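Local coordinates for BH1974 protein (Bacillus halodurans, PDB 3ON5) that belongs to the XdhC/CoxI family and, as in relatives of that family, probably assists maturation of a molybdenum enzyme such as xanthine dehydrogenase, at residues T75-K80 / I115-E120; E157-F160 / V166-G169; E178-I183 / P189-H194; L202-A207 / P213-A218. All coordinates share one frame; numbering follows the deposited sequence.

Contact 1 (T75-K80 / I115-E120)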
loop_
_atom_site.group_PDB
_atom_site.type_symbol
_atom_site.label_atom_id
_atom_site.label_comp_id
_atom_site.label_asym_id
_atom_site.label_seq_id
_atom_site.Cartn_x
_atom_site.Cartn_y
_atom_site.Cartn_z
ATOM N N THR A 75 -12.478 -5.419 15.683
ATOM C CA THR A 75 -11.447 -6.433 15.865
ATOM C C THR A 75 -12.072 -7.692 16.501
ATOM O O THR A 75 -11.727 -8.802 16.089
ATOM C CB THR A 75 -10.301 -5.855 16.712
ATOM O OG1 THR A 75 -9.949 -4.546 16.228
ATOM C CG2 THR A 75 -9.073 -6.755 16.720
ATOM N N ASP A 76 -13.004 -7.514 17.479
ATOM C CA ASP A 76 -13.690 -8.618 18.165
ATOM C C ASP A 76 -14.795 -9.212 17.274
ATOM O O ASP A 76 -14.920 -10.441 17.187
ATOM C CB ASP A 76 -14.282 -8.169 19.511
ATOM C CG ASP A 76 -14.862 -9.307 20.339
ATOM O OD1 ASP A 76 -14.127 -10.286 20.606
ATOM O OD2 ASP A 76 -16.035 -9.199 20.756
ATOM N N LEU A 77 -15.579 -8.344 16.609
ATOM C CA LEU A 77 -16.628 -8.766 15.691
ATOM C C LEU A 77 -16.079 -9.682 14.609
ATOM O O LEU A 77 -16.699 -10.697 14.331
ATOM C CB LEU A 77 -17.318 -7.569 15.045
ATOM C CG LEU A 77 -18.285 -6.789 15.912
ATOM C CD1 LEU A 77 -18.793 -5.549 15.178
ATOM C CD2 LEU A 77 -19.463 -7.658 16.324
ATOM N N THR A 78 -14.888 -9.374 14.061
ATOM C CA THR A 78 -14.230 -10.161 13.015
ATOM C C THR A 78 -14.125 -11.639 13.442
ATOM O O THR A 78 -14.390 -12.530 12.628
ATOM C CB THR A 78 -12.868 -9.564 12.713
ATOM O OG1 THR A 78 -13.074 -8.291 12.110
ATOM C CG2 THR A 78 -12.060 -10.414 11.770
ATOM N N ILE A 79 -13.775 -11.881 14.715
ATOM C CA ILE A 79 -13.635 -13.218 15.281
ATOM C C ILE A 79 -15.039 -13.806 15.430
ATOM O O ILE A 79 -15.248 -14.957 15.033
ATOM C CB ILE A 79 -12.824 -13.184 16.629
ATOM C CG1 ILE A 79 -11.298 -13.055 16.378
ATOM C CG2 ILE A 79 -13.048 -14.451 17.473
ATOM C CD1 ILE A 79 -10.781 -11.823 15.657
ATOM N N LYS A 80 -15.998 -13.018 15.976
ATOM C CA LYS A 80 -17.396 -13.453 16.152
ATOM C C LYS A 80 -18.024 -13.812 14.783
ATOM O O LYS A 80 -18.642 -14.867 14.655
ATOM C CB LYS A 80 -18.237 -12.370 16.857
ATOM C CG LYS A 80 -17.730 -11.880 18.216
ATOM C CD LYS A 80 -17.952 -12.806 19.396
ATOM C CE LYS A 80 -17.424 -12.122 20.634
ATOM N NZ LYS A 80 -17.662 -12.896 21.876
ATOM N N ILE A 115 -24.004 -1.118 22.837
ATOM C CA ILE A 115 -24.623 -1.470 21.560
ATOM C C ILE A 115 -24.816 -2.988 21.463
ATOM O O ILE A 115 -23.999 -3.769 21.962
ATOM C CB ILE A 115 -23.865 -0.936 20.298
ATOM C CG1 ILE A 115 -22.469 -1.579 20.083
ATOM C CG2 ILE A 115 -23.833 0.599 20.274
ATOM C CD1 ILE A 115 -21.770 -1.200 18.757
ATOM N N SER A 116 -25.921 -3.377 20.797
ATOM C CA SER A 116 -26.315 -4.746 20.472
ATOM C C SER A 116 -26.150 -4.951 18.944
ATOM O O SER A 116 -26.853 -4.323 18.122
ATOM C CB SER A 116 -27.742 -5.022 20.947
ATOM O OG SER A 116 -27.947 -4.661 22.307
ATOM N N VAL A 117 -25.169 -5.778 18.572
ATOM C CA VAL A 117 -24.854 -6.070 17.174
ATOM C C VAL A 117 -25.389 -7.455 16.825
ATOM O O VAL A 117 -25.081 -8.418 17.534
ATOM C CB VAL A 117 -23.317 -5.966 16.908
ATOM C CG1 VAL A 117 -22.987 -6.181 15.431
ATOM C CG2 VAL A 117 -22.753 -4.632 17.400
ATOM N N LEU A 118 -26.200 -7.553 15.755
ATOM C CA LEU A 118 -26.722 -8.830 15.265
ATOM C C LEU A 118 -25.916 -9.274 14.037
ATOM O O LEU A 118 -25.921 -8.589 13.004
ATOM C CB LEU A 118 -28.227 -8.761 14.941
ATOM C CG LEU A 118 -28.858 -9.981 14.213
ATOM C CD1 LEU A 118 -28.928 -11.216 15.111
ATOM C CD2 LEU A 118 -30.229 -9.658 13.741
ATOM N N LEU A 119 -25.241 -10.434 14.163
ATOM C CA LEU A 119 -24.409 -11.022 13.111
ATOM C C LEU A 119 -25.183 -12.138 12.409
ATOM O O LEU A 119 -25.630 -13.070 13.069
ATOM C CB LEU A 119 -23.085 -11.547 13.710
ATOM C CG LEU A 119 -22.151 -10.495 14.329
ATOM C CD1 LEU A 119 -21.280 -11.087 15.370
ATOM C CD2 LEU A 119 -21.303 -9.847 13.305
ATOM N N GLU A 120 -25.403 -11.994 11.089
ATOM C CA GLU A 120 -26.127 -12.951 10.239
ATOM C C GLU A 120 -25.263 -13.455 9.113
ATOM O O GLU A 120 -24.709 -12.629 8.383
ATOM C CB GLU A 120 -27.380 -12.321 9.639
ATOM C CG GLU A 120 -28.497 -12.074 10.625
ATOM C CD GLU A 120 -29.588 -11.224 10.011
ATOM O OE1 GLU A 120 -29.299 -10.044 9.699
ATOM O OE2 GLU A 120 -30.713 -11.741 9.814
#

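Contact 2 (E157-F160 / V166-G169)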
loop_
_atom_site.group_PDB
_atom_site.type_symbol
_atom_site.label_atom_id
_atom_site.label_comp_id
_atom_site.label_asym_id
_atom_site.label_seq_id
_atom_site.Cartn_x
_atom_site.Cartn_y
_atom_site.Cartn_z
ATOM N N GLU A 157 -37.289 -15.633 12.105
ATOM C CA GLU A 157 -37.873 -15.295 10.811
ATOM C C GLU A 157 -37.462 -13.939 10.336
ATOM O O GLU A 157 -37.122 -13.085 11.150
ATOM C CB GLU A 157 -39.391 -15.303 10.889
ATOM C CG GLU A 157 -40.060 -16.616 11.158
ATOM C CD GLU A 157 -41.539 -16.372 11.313
ATOM O OE1 GLU A 157 -42.213 -16.222 10.271
ATOM O OE2 GLU A 157 -41.989 -16.173 12.464
ATOM N N TYR A 158 -37.573 -13.702 9.026
ATOM C CA TYR A 158 -37.290 -12.402 8.446
ATOM C C TYR A 158 -38.054 -12.283 7.141
ATOM O O TYR A 158 -38.259 -13.284 6.449
ATOM C CB TYR A 158 -35.785 -12.141 8.269
ATOM C CG TYR A 158 -35.039 -13.012 7.279
ATOM C CD1 TYR A 158 -35.030 -12.703 5.919
ATOM C CD2 TYR A 158 -34.200 -14.034 7.717
ATOM C CE1 TYR A 158 -34.273 -13.439 5.013
ATOM C CE2 TYR A 158 -33.426 -14.769 6.821
ATOM C CZ TYR A 158 -33.454 -14.457 5.473
ATOM O OH TYR A 158 -32.692 -15.157 4.579
ATOM N N ALA A 159 -38.506 -11.063 6.830
ATOM C CA ALA A 159 -39.284 -10.772 5.636
ATOM C C ALA A 159 -38.910 -9.413 5.042
ATOM O O ALA A 159 -38.415 -8.515 5.739
ATOM C CB ALA A 159 -40.772 -10.802 5.970
ATOM N N PHE A 160 -39.170 -9.279 3.741
ATOM C CA PHE A 160 -38.990 -8.071 2.949
ATOM C C PHE A 160 -40.342 -7.735 2.354
ATOM O O PHE A 160 -40.807 -8.448 1.467
ATOM C CB PHE A 160 -37.895 -8.265 1.893
ATOM C CG PHE A 160 -36.551 -8.639 2.464
ATOM C CD1 PHE A 160 -35.650 -7.655 2.871
ATOM C CD2 PHE A 160 -36.173 -9.975 2.578
ATOM C CE1 PHE A 160 -34.392 -8.003 3.370
ATOM C CE2 PHE A 160 -34.928 -10.324 3.111
ATOM C CZ PHE A 160 -34.048 -9.337 3.505
ATOM N N VAL A 166 -47.829 -8.360 -0.438
ATOM C CA VAL A 166 -46.631 -8.740 -1.196
ATOM C C VAL A 166 -45.377 -8.656 -0.327
ATOM O O VAL A 166 -44.924 -7.554 0.004
ATOM C CB VAL A 166 -46.472 -7.856 -2.449
ATOM C CG1 VAL A 166 -45.322 -8.351 -3.333
ATOM C CG2 VAL A 166 -47.775 -7.774 -3.234
ATOM N N TYR A 167 -44.781 -9.824 -0.011
ATOM C CA TYR A 167 -43.569 -9.920 0.809
ATOM C C TYR A 167 -42.748 -11.141 0.418
ATOM O O TYR A 167 -43.296 -12.082 -0.140
ATOM C CB TYR A 167 -43.916 -9.970 2.308
ATOM C CG TYR A 167 -44.523 -11.270 2.788
ATOM C CD1 TYR A 167 -45.892 -11.492 2.715
ATOM C CD2 TYR A 167 -43.738 -12.246 3.389
ATOM C CE1 TYR A 167 -46.461 -12.679 3.185
ATOM C CE2 TYR A 167 -44.296 -13.441 3.853
ATOM C CZ TYR A 167 -45.660 -13.651 3.755
ATOM O OH TYR A 167 -46.197 -14.835 4.210
ATOM N N PHE A 168 -41.423 -11.117 0.697
ATOM C CA PHE A 168 -40.519 -12.236 0.408
ATOM C C PHE A 168 -39.497 -12.416 1.543
ATOM O O PHE A 168 -39.432 -11.579 2.439
ATOM C CB PHE A 168 -39.812 -12.058 -0.935
ATOM C CG PHE A 168 -38.928 -10.859 -1.122
ATOM C CD1 PHE A 168 -39.442 -9.669 -1.621
ATOM C CD2 PHE A 168 -37.554 -10.951 -0.924
ATOM C CE1 PHE A 168 -38.605 -8.573 -1.868
ATOM C CE2 PHE A 168 -36.722 -9.845 -1.148
ATOM C CZ PHE A 168 -37.252 -8.670 -1.636
ATOM N N GLY A 169 -38.759 -13.526 1.529
ATOM C CA GLY A 169 -37.771 -13.822 2.560
ATOM C C GLY A 169 -37.920 -15.190 3.196
ATOM O O GLY A 169 -38.273 -16.151 2.508
#

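Contact 3 (E178-I183 / P189-H194)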
loop_
_atom_site.group_PDB
_atom_site.type_symbol
_atom_site.label_atom_id
_atom_site.label_comp_id
_atom_site.label_asym_id
_atom_site.label_seq_id
_atom_site.Cartn_x
_atom_site.Cartn_y
_atom_site.Cartn_z
ATOM N N GLU A 178 -49.272 -7.768 9.635
ATOM C CA GLU A 178 -50.209 -7.884 10.746
ATOM C C GLU A 178 -49.452 -8.254 12.037
ATOM O O GLU A 178 -49.858 -7.828 13.117
ATOM C CB GLU A 178 -51.321 -8.897 10.438
ATOM C CG GLU A 178 -52.544 -8.719 11.328
ATOM C CD GLU A 178 -53.860 -8.687 10.580
ATOM O OE1 GLU A 178 -54.193 -9.685 9.904
ATOM O OE2 GLU A 178 -54.578 -7.669 10.707
ATOM N N TRP A 179 -48.335 -8.992 11.920
ATOM C CA TRP A 179 -47.505 -9.374 13.065
ATOM C C TRP A 179 -46.842 -8.133 13.682
ATOM O O TRP A 179 -46.728 -8.048 14.906
ATOM C CB TRP A 179 -46.437 -10.409 12.651
ATOM C CG TRP A 179 -45.589 -10.882 13.785
ATOM C CD1 TRP A 179 -45.894 -11.866 14.674
ATOM C CD2 TRP A 179 -44.297 -10.387 14.160
ATOM N NE1 TRP A 179 -44.875 -12.016 15.586
ATOM C CE2 TRP A 179 -43.881 -11.121 15.295
ATOM C CE3 TRP A 179 -43.441 -9.400 13.643
ATOM C CZ2 TRP A 179 -42.653 -10.903 15.917
ATOM C CZ3 TRP A 179 -42.219 -9.192 14.259
ATOM C CH2 TRP A 179 -41.839 -9.936 15.383
ATOM N N ILE A 180 -46.410 -7.180 12.826
ATOM C CA ILE A 180 -45.748 -5.940 13.243
ATOM C C ILE A 180 -46.757 -5.037 13.954
ATOM O O ILE A 180 -46.480 -4.619 15.080
ATOM C CB ILE A 180 -45.068 -5.191 12.054
ATOM C CG1 ILE A 180 -43.985 -6.058 11.404
ATOM C CG2 ILE A 180 -44.473 -3.844 12.521
ATOM C CD1 ILE A 180 -43.553 -5.598 10.054
ATOM N N ARG A 181 -47.921 -4.740 13.318
ATOM C CA ARG A 181 -48.913 -3.831 13.903
ATOM C C ARG A 181 -49.409 -4.359 15.263
ATOM O O ARG A 181 -49.540 -3.556 16.187
ATOM C CB ARG A 181 -50.100 -3.547 12.961
ATOM C CG ARG A 181 -50.797 -4.712 12.294
ATOM C CD ARG A 181 -52.042 -4.249 11.545
ATOM N NE ARG A 181 -51.767 -3.318 10.443
ATOM C CZ ARG A 181 -51.814 -3.641 9.151
ATOM N NH1 ARG A 181 -52.148 -4.872 8.777
ATOM N NH2 ARG A 181 -51.561 -2.728 8.224
ATOM N N LYS A 182 -49.558 -5.691 15.415
ATOM C CA LYS A 182 -50.020 -6.329 16.653
ATOM C C LYS A 182 -48.844 -6.653 17.627
ATOM O O LYS A 182 -48.950 -7.614 18.397
ATOM C CB LYS A 182 -50.793 -7.618 16.319
ATOM N N ILE A 183 -47.781 -5.807 17.667
ATOM C CA ILE A 183 -46.600 -6.022 18.524
ATOM C C ILE A 183 -46.899 -5.568 20.009
ATOM O O ILE A 183 -48.015 -5.130 20.297
ATOM C CB ILE A 183 -45.363 -5.288 17.918
ATOM C CG1 ILE A 183 -44.026 -5.985 18.227
ATOM C CG2 ILE A 183 -45.356 -3.759 18.103
ATOM C CD1 ILE A 183 -43.867 -7.388 17.595
ATOM N N PRO A 189 -38.788 -6.136 22.323
ATOM C CA PRO A 189 -37.330 -6.214 22.063
ATOM C C PRO A 189 -36.906 -7.303 21.051
ATOM O O PRO A 189 -35.831 -7.179 20.467
ATOM C CB PRO A 189 -36.749 -6.540 23.436
ATOM C CG PRO A 189 -37.731 -5.953 24.400
ATOM C CD PRO A 189 -39.087 -6.096 23.769
ATOM N N LEU A 190 -37.762 -8.316 20.789
ATOM C CA LEU A 190 -37.453 -9.405 19.862
ATOM C C LEU A 190 -37.839 -9.068 18.390
ATOM O O LEU A 190 -37.868 -9.977 17.560
ATOM C CB LEU A 190 -38.162 -10.714 20.302
ATOM C CG LEU A 190 -37.802 -11.323 21.666
ATOM C CD1 LEU A 190 -38.482 -12.650 21.843
ATOM C CD2 LEU A 190 -36.309 -11.552 21.818
HETATM N N MSE A 191 -38.071 -7.771 18.065
HETATM C CA MSE A 191 -38.403 -7.294 16.727
HETATM C C MSE A 191 -37.490 -6.158 16.303
HETATM O O MSE A 191 -37.304 -5.204 17.065
HETATM C CB MSE A 191 -39.860 -6.822 16.655
HETATM C CG MSE A 191 -40.292 -6.411 15.235
HETATM SE SE MSE A 191 -41.903 -5.321 15.143
HETATM C CE MSE A 191 -41.185 -3.689 15.872
ATOM N N PHE A 192 -36.952 -6.253 15.070
ATOM C CA PHE A 192 -36.127 -5.243 14.432
ATOM C C PHE A 192 -36.689 -4.943 13.052
ATOM O O PHE A 192 -36.972 -5.863 12.286
ATOM C CB PHE A 192 -34.650 -5.654 14.353
ATOM C CG PHE A 192 -33.821 -4.675 13.554
ATOM C CD1 PHE A 192 -33.400 -3.473 14.115
ATOM C CD2 PHE A 192 -33.490 -4.941 12.228
ATOM C CE1 PHE A 192 -32.666 -2.560 13.364
ATOM C CE2 PHE A 192 -32.759 -4.020 11.476
ATOM C CZ PHE A 192 -32.352 -2.840 12.050
ATOM N N THR A 193 -36.843 -3.653 12.733
ATOM C CA THR A 193 -37.343 -3.189 11.444
ATOM C C THR A 193 -36.379 -2.183 10.857
ATOM O O THR A 193 -35.714 -1.443 11.585
ATOM C CB THR A 193 -38.757 -2.591 11.555
ATOM O OG1 THR A 193 -38.737 -1.488 12.462
ATOM C CG2 THR A 193 -39.806 -3.619 11.967
ATOM N N HIS A 194 -36.315 -2.157 9.528
ATOM C CA HIS A 194 -35.470 -1.274 8.752
ATOM C C HIS A 194 -36.047 -1.099 7.368
ATOM O O HIS A 194 -36.443 -2.078 6.742
ATOM C CB HIS A 194 -34.045 -1.837 8.681
ATOM C CG HIS A 194 -33.111 -0.980 7.896
ATOM N ND1 HIS A 194 -32.386 0.036 8.499
ATOM C CD2 HIS A 194 -32.835 -0.997 6.576
ATOM C CE1 HIS A 194 -31.688 0.596 7.528
ATOM N NE2 HIS A 194 -31.921 0.005 6.353
#

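Contact 4 (L202-A207 / P213-A218)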
loop_
_atom_site.group_PDB
_atom_site.type_symbol
_atom_site.label_atom_id
_atom_site.label_comp_id
_atom_site.label_asym_id
_atom_site.label_seq_id
_atom_site.Cartn_x
_atom_site.Cartn_y
_atom_site.Cartn_z
ATOM N N LEU A 202 -31.048 14.515 -6.405
ATOM C CA LEU A 202 -30.627 15.907 -6.457
ATOM C C LEU A 202 -30.519 16.310 -7.904
ATOM O O LEU A 202 -29.627 15.831 -8.622
ATOM C CB LEU A 202 -29.317 16.141 -5.706
ATOM C CG LEU A 202 -28.789 17.573 -5.707
ATOM C CD1 LEU A 202 -29.663 18.476 -4.864
ATOM C CD2 LEU A 202 -27.361 17.616 -5.217
ATOM N N ILE A 203 -31.479 17.142 -8.348
ATOM C CA ILE A 203 -31.603 17.606 -9.725
ATOM C C ILE A 203 -30.975 18.991 -9.792
ATOM O O ILE A 203 -31.498 19.947 -9.210
ATOM C CB ILE A 203 -33.089 17.570 -10.187
ATOM C CG1 ILE A 203 -33.719 16.191 -9.874
ATOM C CG2 ILE A 203 -33.215 17.951 -11.690
ATOM C CD1 ILE A 203 -35.162 16.046 -10.030
ATOM N N ILE A 204 -29.822 19.080 -10.482
ATOM C CA ILE A 204 -29.029 20.305 -10.612
ATOM C C ILE A 204 -29.214 20.919 -12.004
ATOM O O ILE A 204 -28.937 20.281 -13.025
ATOM C CB ILE A 204 -27.537 20.028 -10.323
ATOM C CG1 ILE A 204 -27.358 19.343 -8.945
ATOM C CG2 ILE A 204 -26.741 21.330 -10.408
ATOM C CD1 ILE A 204 -25.992 18.699 -8.686
ATOM N N PHE A 205 -29.699 22.165 -12.019
ATOM C CA PHE A 205 -29.873 22.984 -13.210
ATOM C C PHE A 205 -28.668 23.896 -13.335
ATOM O O PHE A 205 -28.500 24.820 -12.533
ATOM C CB PHE A 205 -31.184 23.769 -13.163
ATOM C CG PHE A 205 -32.415 22.926 -13.372
ATOM C CD1 PHE A 205 -32.896 22.678 -14.650
ATOM C CD2 PHE A 205 -33.119 22.411 -12.289
ATOM C CE1 PHE A 205 -34.040 21.914 -14.847
ATOM C CE2 PHE A 205 -34.263 21.640 -12.488
ATOM C CZ PHE A 205 -34.717 21.399 -13.766
ATOM N N GLY A 206 -27.797 23.564 -14.284
ATOM C CA GLY A 206 -26.566 24.290 -14.541
ATOM C C GLY A 206 -25.375 23.361 -14.558
ATOM O O GLY A 206 -25.310 22.424 -13.760
ATOM N N ALA A 207 -24.444 23.587 -15.500
ATOM C CA ALA A 207 -23.231 22.784 -15.615
ATOM C C ALA A 207 -21.973 23.692 -15.700
ATOM O O ALA A 207 -20.973 23.320 -16.320
ATOM C CB ALA A 207 -23.318 21.861 -16.818
ATOM N N PRO A 213 -17.810 20.399 -8.007
ATOM C CA PRO A 213 -17.592 20.034 -6.590
ATOM C C PRO A 213 -18.886 19.627 -5.884
ATOM O O PRO A 213 -18.859 18.693 -5.086
ATOM C CB PRO A 213 -17.008 21.303 -5.958
ATOM C CG PRO A 213 -17.232 22.382 -6.894
ATOM C CD PRO A 213 -17.400 21.803 -8.252
ATOM N N LEU A 214 -20.012 20.292 -6.201
ATOM C CA LEU A 214 -21.315 19.987 -5.630
ATOM C C LEU A 214 -21.755 18.566 -6.000
ATOM O O LEU A 214 -22.288 17.866 -5.143
ATOM C CB LEU A 214 -22.343 21.015 -6.113
ATOM C CG LEU A 214 -23.786 20.772 -5.733
ATOM C CD1 LEU A 214 -24.020 21.047 -4.276
ATOM C CD2 LEU A 214 -24.668 21.628 -6.553
ATOM N N VAL A 215 -21.531 18.144 -7.261
ATOM C CA VAL A 215 -21.874 16.798 -7.727
ATOM C C VAL A 215 -21.048 15.785 -6.916
ATOM O O VAL A 215 -21.617 14.813 -6.431
ATOM C CB VAL A 215 -21.683 16.625 -9.268
ATOM C CG1 VAL A 215 -21.878 15.179 -9.711
ATOM C CG2 VAL A 215 -22.631 17.544 -10.037
ATOM N N THR A 216 -19.734 16.045 -6.706
ATOM C CA THR A 216 -18.849 15.154 -5.961
ATOM C C THR A 216 -19.291 15.041 -4.493
ATOM O O THR A 216 -19.440 13.934 -3.984
ATOM C CB THR A 216 -17.424 15.671 -6.072
ATOM O OG1 THR A 216 -17.024 15.547 -7.427
ATOM C CG2 THR A 216 -16.443 14.917 -5.181
ATOM N N PHE A 217 -19.490 16.165 -3.816
ATOM C CA PHE A 217 -19.870 16.153 -2.418
ATOM C C PHE A 217 -21.246 15.503 -2.256
ATOM O O PHE A 217 -21.386 14.650 -1.398
ATOM C CB PHE A 217 -19.843 17.569 -1.831
ATOM C CG PHE A 217 -18.506 18.293 -1.881
ATOM C CD1 PHE A 217 -17.311 17.587 -1.889
ATOM C CD2 PHE A 217 -18.443 19.678 -1.803
ATOM C CE1 PHE A 217 -16.080 18.257 -1.901
ATOM C CE2 PHE A 217 -17.212 20.347 -1.819
ATOM C CZ PHE A 217 -16.041 19.630 -1.856
ATOM N N ALA A 218 -22.219 15.814 -3.122
ATOM C CA ALA A 218 -23.557 15.226 -3.028
ATOM C C ALA A 218 -23.548 13.744 -3.327
ATOM O O ALA A 218 -24.276 13.008 -2.679
ATOM C CB ALA A 218 -24.503 15.919 -3.974
#

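Contact 1 (T75-K80 / I115-E120)
A helix packs on an antiparallel sheet where Leu77 and Lys80 of helix 73-87 meet Val117 and Leu119 of strand 113-121. Over these short segments the helix and strand axes come within 10.4 Å and run at 35° to each other. Two residues one helical turn apart meet two alternate residues of the strand. Leu77 does most of the reaching. With CG beside its backbone N (chi1 -75°) the side chain extends toward the sheet, and its CD2 meets Val117 tip to tip, 3.9 Å from Val117 CG1. The same methyl serves Leu119, whose branch lies across it at a slant: Leu77 CD2 is 4.0 Å from Leu119 CD1. One methyl of the helix is thus shared by two neighbouring side chains on the face of the strand that carries Val117 and Leu119. Tyr95, on strand 91-96, packs beside Leu77 and gives its OH to a hydrogen bond with Asp76 OD2, while Phe58 of strand 55-59 also touches Leu77. The helix is a subunit contact as well, since Thr75 and Ile79 pack on Ile79 of the second subunit. Lys80 contributes its aliphatic root alone; the chain bends at chi2 (-76°) and leads its amine away from the strand, leaving Lys80 CB 3.6 Å from Leu119 CD1.

Contact 2 (E157-F160 / V166-G169)
Phe160 and Phe168 face each other as a hydrogen-bonded antiparallel pair, joining the two strands of a hairpin at the edge of a four-stranded sheet. Both backbone groups of each residue are used: Phe160 N-H donates to Phe168 O at 2.7 Å, and Phe168 N-H donates back to Phe160 O at 2.8 Å. Each oxygen also receives a CA-H contact, Phe168 O from Ala159 CA at 3.3 Å and Phe160 O from Tyr167 CA at 3.2 Å. In the next pair Ala159 sits opposite Gly169, whose phi and psi suit a glycine. On its other edge, toward the middle of the sheet, strand 155-161 bonds to strand 143-149, where Ala159 pairs with Val146 and its carbonyl also accepts from His145 ND1. Phe168 CG stands between its own N and carbonyl carbon (chi1 61°), which swings the ring under Phe160: Phe160 CB lies 3.6 Å from the ring centroid, over the face, while the two rings are slid apart and barely overlap. Arg132 makes a cation-pi contact with Phe168. Replacing Phe168 by a serine would probably strip Phe160 CB of its aromatic cover and leave Arg132 without its ring partner. Backbone bonds thus set the register, and a cation-pi contact and apolar packing tie the hairpin to helix 124-139.

Contact 3 (E178-I183 / P189-H194)
Met191, modelled as selenomethionine, carries its side chain from strand 191-196 toward Trp179, Ile180 and Ile183. At the start, Met191 CB lies 3.9 Å from Trp179 CH2, at the far corner of the six-membered ring. CG is anti to the backbone N (chi1 -176°), and this keeps the chain running past the indole in the opposite sense: Met191 CG comes to 3.5 Å from Trp179 CZ3. SE stays beside the indole, 4.0 Å from Trp179 CZ3, and also reaches both isoleucines. It is 3.8 Å from Ile183 CD1, where the two chains slant past one another, and 4.0 Å from Ile180 CG2, where they cross at about a right angle. SE stands 5.0 Å from the centroid of the Trp179 six-membered ring, 52° off its normal. A bend at chi3 (71°) then turns the terminal CE away from the indole. Ile183 CD1 also rests over one face of the Trp179 ring, near its rim, so helix end and loop close on each other, and Trp171 meets Trp179 edge to face. An alanine in place of Trp179 would probably leave Met191 CB and CG without their partner and open a gap beneath Ile183 CD1. Phe192, the next residue, points the other way, toward strand 36-46. This is a Met-aromatic contact within helix-on-sheet packing, at an outer strand of the central domain's antiparallel sheet.

Contact 4 (L202-A207 / P213-A218)
Ile204 stands with CG1 beside its backbone N (chi1 -54°) and the rest of the chain extended, so that CD1 is thrust straight at helix 211-221. There it enters between two side chains: Ile204 CD1 is 3.8 Å from Val215 CG2, approached at a slant, and 3.9 Å from Leu214 CD2, met tip to tip. Leu202 takes a different rotation, with CG anti to N (chi1 180°), and lays its branch against the smallest residue of the group, Leu202 CD2 lying 3.5 Å from Ala218 CB. The alanine methyl lets this end of the helix come near, and the CA atoms of Leu202 and Ala218 are 7.9 Å apart. All five side chains are buried and apolar. Over these short segments strand and helix run antiparallel, 177° between their directions, as the first strand and helix of a Rossmann beta-alpha-beta unit should. At the end of the strand the chain turns at Gly206, whose backbone angles require glycine; Ala207 N then bonds Asp229 OD2, consistent with the glycine-rich turn and acidic residue of a dinucleotide-binding Rossmann fold, although no bound nucleotide is identified here. Strand 223-229 lies beside 200-205 and touches Val215 and Ala218, while strand 265-268 flanks the opposite edge and touches Leu202 and Leu214. On the helix's outer side Phe217 packs on helix 326-343 and meets Phe217 of the third subunit.

Overall arrangement
Contacts 1 and 4 are both buried packing of a helix on a sheet by aliphatic groups, but in different folds: contact 1 on the antiparallel sheet of the N-terminal part, contact 4 on the parallel Rossmann sheet about 37 Å away between centres. Contacts 2 and 3 are partly buried and share the central antiparallel sheet, holding its two outermost strands, 167-168 and 191-196, with centres about 13 Å apart. Their chemistry differs accordingly. Contact 2 is the one with hydrogen bonds between its segments, being strand to strand; contact 3 rests on selenium, aromatic and aliphatic packing. Helices of contacts 1 and 4 also face other subunits, whereas contacts 2 and 3 touch none.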